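Local coordinates for protein geranylgeranyl pyrophosphate synthetase (Pyrococcus horikoshii, PDB 1WY0) that probably builds geranylgeranyl diphosphate, the C20 isoprenoid precursor of archaeal membrane lipids, by condensing isopentenyl diphosphate with allylic diphosphates, at residues W206-W217 against A304-N315. Numbering follows the deposited sequence.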
ATOM      1  N   TRP A 206      -7.475  16.198  20.331  1.00 43.60           N
ATOM      2  CA  TRP A 206      -6.494  15.657  21.267  1.00 43.58           C
ATOM      3  C   TRP A 206      -5.491  14.735  20.570  1.00 41.74           C
ATOM      4  O   TRP A 206      -4.302  14.728  20.858  1.00 42.24           O
ATOM      5  CB  TRP A 206      -7.250  14.888  22.351  1.00 42.39           C
ATOM      6  CG  TRP A 206      -6.301  14.270  23.299  1.00 43.53           C
ATOM      7  CD1 TRP A 206      -5.821  14.831  24.503  1.00 42.41           C
ATOM      8  CD2 TRP A 206      -5.730  12.942  23.207  1.00 43.59           C
ATOM      9  NE1 TRP A 206      -5.006  13.984  25.186  1.00 42.74           N
ATOM     10  CE2 TRP A 206      -4.925  12.754  24.358  1.00 43.67           C
ATOM     11  CE3 TRP A 206      -5.823  11.921  22.261  1.00 45.21           C
ATOM     12  CZ2 TRP A 206      -4.243  11.565  24.538  1.00 45.72           C
ATOM     13  CZ3 TRP A 206      -5.139  10.729  22.445  1.00 44.05           C
ATOM     14  CH2 TRP A 206      -4.339  10.555  23.587  1.00 44.42           C
ATOM     15  N   GLY A 207      -6.018  13.901  19.651  1.00 40.74           N
ATOM     16  CA  GLY A 207      -5.143  12.986  18.923  1.00 40.30           C
ATOM     17  C   GLY A 207      -4.192  13.746  17.997  1.00 39.05           C
ATOM     18  O   GLY A 207      -3.005  13.466  17.896  1.00 38.18           O
ATOM     19  N   ARG A 208      -4.773  14.717  17.274  1.00 39.49           N
ATOM     20  CA  ARG A 208      -3.966  15.530  16.373  1.00 40.36           C
ATOM     21  C   ARG A 208      -2.800  16.190  17.114  1.00 41.32           C
ATOM     22  O   ARG A 208      -1.648  16.142  16.700  1.00 40.78           O
ATOM     23  CB  ARG A 208      -4.874  16.600  15.771  1.00 41.61           C
ATOM     24  CG  ARG A 208      -4.269  17.247  14.526  1.00 45.45           C
ATOM     25  CD  ARG A 208      -3.858  16.204  13.484  1.00 49.57           C
ATOM     26  NE  ARG A 208      -3.938  16.768  12.135  1.00 52.60           N
ATOM     27  CZ  ARG A 208      -4.678  16.101  11.232  1.00 52.69           C
ATOM     28  NH1 ARG A 208      -5.312  14.994  11.579  1.00 53.20           N
ATOM     29  NH2 ARG A 208      -4.727  16.535   9.969  1.00 55.30           N
ATOM     30  N   ASN A 209      -3.148  16.852  18.234  1.00 39.90           N
ATOM     31  CA  ASN A 209      -2.147  17.589  18.996  1.00 40.11           C
ATOM     32  C   ASN A 209      -1.106  16.666  19.637  1.00 39.53           C
ATOM     33  O   ASN A 209       0.078  16.968  19.702  1.00 40.01           O
ATOM     34  CB  ASN A 209      -2.875  18.377  20.084  1.00 41.15           C
ATOM     35  CG  ASN A 209      -3.300  19.712  19.535  1.00 43.21           C
ATOM     36  OD1 ASN A 209      -2.485  20.578  19.234  1.00 45.30           O
ATOM     37  ND2 ASN A 209      -4.629  19.877  19.408  1.00 43.71           N
ATOM     38  N   VAL A 210      -1.547  15.538  20.178  1.00 38.29           N
ATOM     39  CA  VAL A 210      -0.631  14.624  20.835  1.00 39.44           C
ATOM     40  C   VAL A 210       0.301  14.011  19.792  1.00 39.68           C
ATOM     41  O   VAL A 210       1.513  13.949  19.992  1.00 39.27           O
ATOM     42  CB  VAL A 210      -1.401  13.511  21.579  1.00 39.77           C
ATOM     43  CG1 VAL A 210      -0.455  12.396  21.996  1.00 39.95           C
ATOM     44  CG2 VAL A 210      -2.065  14.092  22.803  1.00 38.86           C
ATOM     45  N   GLY A 211      -0.271  13.578  18.674  1.00 39.10           N
ATOM     46  CA  GLY A 211       0.527  12.992  17.611  1.00 39.72           C
ATOM     47  C   GLY A 211       1.657  13.908  17.178  1.00 40.50           C
ATOM     48  O   GLY A 211       2.795  13.466  17.004  1.00 41.45           O
ATOM     49  N   ILE A 212       1.359  15.192  17.021  1.00 39.06           N
ATOM     50  CA  ILE A 212       2.373  16.147  16.599  1.00 38.57           C
ATOM     51  C   ILE A 212       3.398  16.438  17.694  1.00 38.45           C
ATOM     52  O   ILE A 212       4.603  16.398  17.440  1.00 39.38           O
ATOM     53  CB  ILE A 212       1.714  17.462  16.106  1.00 38.09           C
ATOM     54  CG1 ILE A 212       1.069  17.219  14.738  1.00 37.54           C
ATOM     55  CG2 ILE A 212       2.738  18.576  16.008  1.00 38.33           C
ATOM     56  CD1 ILE A 212       0.352  18.427  14.148  1.00 38.75           C
ATOM     57  N   ALA A 213       2.930  16.704  18.908  1.00 36.58           N
ATOM     58  CA  ALA A 213       3.826  17.010  20.022  1.00 36.48           C
ATOM     59  C   ALA A 213       4.791  15.873  20.356  1.00 35.08           C
ATOM     60  O   ALA A 213       5.921  16.115  20.765  1.00 35.14           O
ATOM     61  CB  ALA A 213       3.013  17.383  21.260  1.00 35.40           C
ATOM     62  N   PHE A 214       4.336  14.636  20.209  1.00 35.69           N
ATOM     63  CA  PHE A 214       5.121  13.417  20.326  1.00 37.08           C
ATOM     64  C   PHE A 214       6.465  13.560  19.615  1.00 35.70           C
ATOM     65  O   PHE A 214       7.528  13.491  20.218  1.00 32.79           O
ATOM     66  CB  PHE A 214       4.323  12.271  19.705  1.00 41.78           C
ATOM     67  CG  PHE A 214       5.153  11.021  19.688  1.00 47.74           C
ATOM     68  CD1 PHE A 214       5.620  10.491  20.885  1.00 49.22           C
ATOM     69  CD2 PHE A 214       5.440  10.395  18.486  1.00 49.43           C
ATOM     70  CE1 PHE A 214       6.373   9.326  20.874  1.00 50.91           C
ATOM     71  CE2 PHE A 214       6.194   9.225  18.484  1.00 52.26           C
ATOM     72  CZ  PHE A 214       6.661   8.685  19.677  1.00 52.67           C
ATOM     73  N   GLN A 215       6.285  13.703  18.307  1.00 33.96           N
ATOM     74  CA  GLN A 215       7.422  13.778  17.406  1.00 33.78           C
ATOM     75  C   GLN A 215       8.311  14.979  17.730  1.00 32.83           C
ATOM     76  O   GLN A 215       9.532  14.857  17.767  1.00 31.15           O
ATOM     77  CB  GLN A 215       6.953  13.849  15.951  1.00 32.69           C
ATOM     78  CG  GLN A 215       8.101  13.733  14.960  1.00 32.79           C
ATOM     79  CD  GLN A 215       8.897  12.454  15.170  1.00 34.18           C
ATOM     80  OE1 GLN A 215       8.356  11.353  15.059  1.00 33.85           O
ATOM     81  NE2 GLN A 215      10.178  12.593  15.496  1.00 31.49           N
ATOM     82  N   ILE A 216       7.704  16.136  17.975  1.00 32.97           N
ATOM     83  CA  ILE A 216       8.479  17.331  18.304  1.00 31.55           C
ATOM     84  C   ILE A 216       9.326  17.111  19.554  1.00 32.16           C
ATOM     85  O   ILE A 216      10.477  17.539  19.612  1.00 31.61           O
ATOM     86  CB  ILE A 216       7.567  18.561  18.548  1.00 32.78           C
ATOM     87  CG1 ILE A 216       6.876  18.980  17.247  1.00 31.73           C
ATOM     88  CG2 ILE A 216       8.403  19.726  19.112  1.00 32.82           C
ATOM     89  CD1 ILE A 216       5.726  19.955  17.472  1.00 31.66           C
ATOM     90  N   TRP A 217       8.757  16.446  20.554  1.00 32.78           N
ATOM     91  CA  TRP A 217       9.482  16.179  21.789  1.00 35.44           C
ATOM     92  C   TRP A 217      10.617  15.178  21.553  1.00 36.15           C
ATOM     93  O   TRP A 217      11.660  15.242  22.212  1.00 37.84           O
ATOM     94  CB  TRP A 217       8.519  15.653  22.862  1.00 37.84           C
ATOM     95  CG  TRP A 217       9.131  15.589  24.229  1.00 40.36           C
ATOM     96  CD1 TRP A 217       9.512  14.468  24.914  1.00 40.67           C
ATOM     97  CD2 TRP A 217       9.441  16.702  25.076  1.00 42.59           C
ATOM     98  NE1 TRP A 217      10.041  14.817  26.140  1.00 42.80           N
ATOM     99  CE2 TRP A 217      10.008  16.182  26.263  1.00 42.64           C
ATOM    100  CE3 TRP A 217       9.294  18.091  24.948  1.00 44.55           C
ATOM    101  CZ2 TRP A 217      10.429  17.003  27.317  1.00 44.39           C
ATOM    102  CZ3 TRP A 217       9.710  18.910  25.999  1.00 46.17           C
ATOM    103  CH2 TRP A 217      10.273  18.359  27.170  1.00 44.37           C
ATOM    104  N   ALA A 304      10.266  22.977  22.361  1.00 37.37           N
ATOM    105  CA  ALA A 304       9.832  22.348  23.608  1.00 38.32           C
ATOM    106  C   ALA A 304       8.510  22.964  24.076  1.00 39.36           C
ATOM    107  O   ALA A 304       7.590  22.256  24.500  1.00 37.51           O
ATOM    108  CB  ALA A 304      10.904  22.519  24.681  1.00 37.88           C
ATOM    109  N   GLU A 305       8.421  24.289  23.986  1.00 42.05           N
ATOM    110  CA  GLU A 305       7.224  25.012  24.405  1.00 44.41           C
ATOM    111  C   GLU A 305       6.040  24.696  23.514  1.00 44.45           C
ATOM    112  O   GLU A 305       4.927  24.499  23.999  1.00 44.21           O
ATOM    113  CB  GLU A 305       7.481  26.523  24.393  1.00 46.19           C
ATOM    114  CG  GLU A 305       8.393  26.987  25.505  1.00 50.86           C
ATOM    115  CD  GLU A 305       8.475  25.983  26.642  1.00 54.70           C
ATOM    116  OE1 GLU A 305       7.429  25.680  27.254  1.00 55.45           O
ATOM    117  OE2 GLU A 305       9.592  25.489  26.915  1.00 57.64           O
ATOM    118  N   ILE A 306       6.275  24.657  22.209  1.00 43.68           N
ATOM    119  CA  ILE A 306       5.205  24.343  21.278  1.00 43.80           C
ATOM    120  C   ILE A 306       4.615  22.987  21.631  1.00 43.21           C
ATOM    121  O   ILE A 306       3.397  22.818  21.675  1.00 42.90           O
ATOM    122  CB  ILE A 306       5.719  24.305  19.833  1.00 43.99           C
ATOM    123  CG1 ILE A 306       5.997  25.727  19.357  1.00 45.08           C
ATOM    124  CG2 ILE A 306       4.713  23.621  18.933  1.00 43.90           C
ATOM    125  CD1 ILE A 306       4.847  26.693  19.627  1.00 45.89           C
ATOM    126  N   ALA A 307       5.493  22.024  21.889  1.00 43.95           N
ATOM    127  CA  ALA A 307       5.063  20.678  22.244  1.00 43.79           C
ATOM    128  C   ALA A 307       4.216  20.691  23.517  1.00 43.84           C
ATOM    129  O   ALA A 307       3.147  20.077  23.565  1.00 42.04           O
ATOM    130  CB  ALA A 307       6.277  19.778  22.431  1.00 44.19           C
ATOM    131  N   LYS A 308       4.694  21.391  24.546  1.00 44.62           N
ATOM    132  CA  LYS A 308       3.962  21.471  25.808  1.00 45.71           C
ATOM    133  C   LYS A 308       2.609  22.152  25.625  1.00 46.00           C
ATOM    134  O   LYS A 308       1.601  21.705  26.176  1.00 46.06           O
ATOM    135  CB  LYS A 308       4.788  22.215  26.861  1.00 47.40           C
ATOM    136  CG  LYS A 308       5.689  21.303  27.684  1.00 50.69           C
ATOM    137  CD  LYS A 308       7.069  21.907  27.874  1.00 51.78           C
ATOM    138  CE  LYS A 308       7.184  22.607  29.218  1.00 54.72           C
ATOM    139  NZ  LYS A 308       8.277  23.629  29.226  1.00 58.03           N
ATOM    140  N   ASP A 309       2.579  23.231  24.852  1.00 45.56           N
ATOM    141  CA  ASP A 309       1.324  23.923  24.617  1.00 46.68           C
ATOM    142  C   ASP A 309       0.307  22.994  23.963  1.00 46.30           C
ATOM    143  O   ASP A 309      -0.838  22.904  24.406  1.00 48.28           O
ATOM    144  CB  ASP A 309       1.542  25.155  23.741  1.00 48.47           C
ATOM    145  CG  ASP A 309       2.311  26.250  24.456  1.00 51.77           C
ATOM    146  OD1 ASP A 309       2.417  26.191  25.703  1.00 54.57           O
ATOM    147  OD2 ASP A 309       2.800  27.179  23.773  1.00 51.59           O
ATOM    148  N   MET A 310       0.722  22.289  22.918  1.00 45.53           N
ATOM    149  CA  MET A 310      -0.178  21.373  22.227  1.00 45.32           C
ATOM    150  C   MET A 310      -0.704  20.308  23.185  1.00 43.88           C
ATOM    151  O   MET A 310      -1.842  19.860  23.078  1.00 41.43           O
ATOM    152  CB  MET A 310       0.552  20.718  21.056  1.00 46.64           C
ATOM    153  CG  MET A 310       0.731  21.644  19.873  1.00 48.75           C
ATOM    154  SD  MET A 310       1.888  21.004  18.669  1.00 49.55           S
ATOM    155  CE  MET A 310       0.831  19.892  17.780  1.00 51.56           C
ATOM    156  N   ILE A 311       0.147  19.898  24.119  1.00 44.35           N
ATOM    157  CA  ILE A 311      -0.231  18.910  25.115  1.00 44.46           C
ATOM    158  C   ILE A 311      -1.299  19.524  26.024  1.00 45.62           C
ATOM    159  O   ILE A 311      -2.306  18.892  26.336  1.00 43.38           O
ATOM    160  CB  ILE A 311       0.985  18.500  25.972  1.00 44.14           C
ATOM    161  CG1 ILE A 311       1.887  17.560  25.172  1.00 44.80           C
ATOM    162  CG2 ILE A 311       0.528  17.836  27.256  1.00 44.16           C
ATOM    163  CD1 ILE A 311       1.135  16.511  24.369  1.00 41.66           C
ATOM    164  N   LYS A 312      -1.066  20.760  26.448  1.00 47.24           N
ATOM    165  CA  LYS A 312      -2.018  21.443  27.315  1.00 50.33           C
ATOM    166  C   LYS A 312      -3.338  21.618  26.577  1.00 49.81           C
ATOM    167  O   LYS A 312      -4.399  21.342  27.120  1.00 48.79           O
ATOM    168  CB  LYS A 312      -1.474  22.809  27.736  1.00 53.10           C
ATOM    169  CG  LYS A 312      -0.312  22.743  28.722  1.00 56.83           C
ATOM    170  CD  LYS A 312      -0.674  21.992  30.003  1.00 59.19           C
ATOM    171  CE  LYS A 312       0.470  22.071  31.019  1.00 60.91           C
ATOM    172  NZ  LYS A 312       0.202  21.321  32.287  1.00 62.56           N
ATOM    173  N   LYS A 313      -3.265  22.065  25.329  1.00 51.81           N
ATOM    174  CA  LYS A 313      -4.473  22.260  24.542  1.00 52.56           C
ATOM    175  C   LYS A 313      -5.227  20.957  24.339  1.00 52.30           C
ATOM    176  O   LYS A 313      -6.453  20.936  24.379  1.00 54.37           O
ATOM    177  CB  LYS A 313      -4.138  22.864  23.179  1.00 53.00           C
ATOM    178  CG  LYS A 313      -5.268  22.717  22.170  1.00 56.32           C
ATOM    179  CD  LYS A 313      -6.354  23.761  22.414  1.00 59.52           C
ATOM    180  CE  LYS A 313      -7.553  23.587  21.484  1.00 60.81           C
ATOM    181  NZ  LYS A 313      -8.854  23.666  22.208  1.00 62.63           N
ATOM    182  N   ALA A 314      -4.495  19.871  24.119  1.00 52.80           N
ATOM    183  CA  ALA A 314      -5.108  18.563  23.893  1.00 52.27           C
ATOM    184  C   ALA A 314      -5.942  18.088  25.078  1.00 52.39           C
ATOM    185  O   ALA A 314      -7.102  17.719  24.922  1.00 52.10           O
ATOM    186  CB  ALA A 314      -4.038  17.538  23.575  1.00 50.47           C
ATOM    187  N   ASN A 315      -5.341  18.076  26.262  1.00 53.43           N
ATOM    188  CA  ASN A 315      -6.046  17.648  27.463  1.00 54.62           C
ATOM    189  C   ASN A 315      -7.157  18.641  27.803  1.00 56.01           C
ATOM    190  O   ASN A 315      -8.257  18.244  28.177  1.00 55.72           O
ATOM    191  CB  ASN A 315      -5.068  17.532  28.630  1.00 53.54           C
ATOM    192  CG  ASN A 315      -4.095  16.381  28.464  1.00 52.98           C
ATOM    193  OD1 ASN A 315      -4.399  15.389  27.799  1.00 51.97           O
ATOM    194  ND2 ASN A 315      -2.912  16.511  29.055  1.00 50.08           N
TER
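Residues 206-217 and 304-315 pack as nearly antiparallel helices, their axes crossing at -159° and approaching to 8.4 Å, with Trp206 beside Ala314 and Ala213 beside Ala307. The small side chains make this closeness possible: the CB of Ala213 lies 3.5 Å from the carbonyl O of Ala307, and Ile311 bends its CD1 back onto the same methyl, at 3.7 Å. Met310 is the knob of the interface, set into a hole formed by Asn209, Ile212, Ala213 and Ile216. Its side chain crosses the Asn209 amide at a slant, OD1 standing 3.4 Å from CG, and SD lies 4.2 Å from CD1 of Ile216; a bend at chi3 (82°) turns the methyl toward Ile212. The ND2 of Asn209 turns back to the carbonyl O of Ser205 in its own helix. At one end, Trp206 presents its indole edge: NE1 donates to OD1 of Asn315 (3.0 Å, N-H...O 147°), the acceptor nearly in the ring plane, and the carbonyl O of Ala314 lies at the same edge, 3.2 Å from CD1. The Ala314 methyl sits out of that plane near CD1, on the same side as Val210 CG2, which lies over the rim of one face; helix 325-336 also packs against this tryptophan. At the other end, CZ3 of Trp217 reaches the CB of Ala304 at 4.0 Å; its NE1 bonds to the carbonyl O of Arg340. The contact thus joins helix 197-224 of the all-alpha prenyltransferase fold to helix 299-315 mainly by apolar packing, while the single hydrogen bond between the segments gives the N-H of the buried Trp206 a partner and probably restricts the ring's rotation.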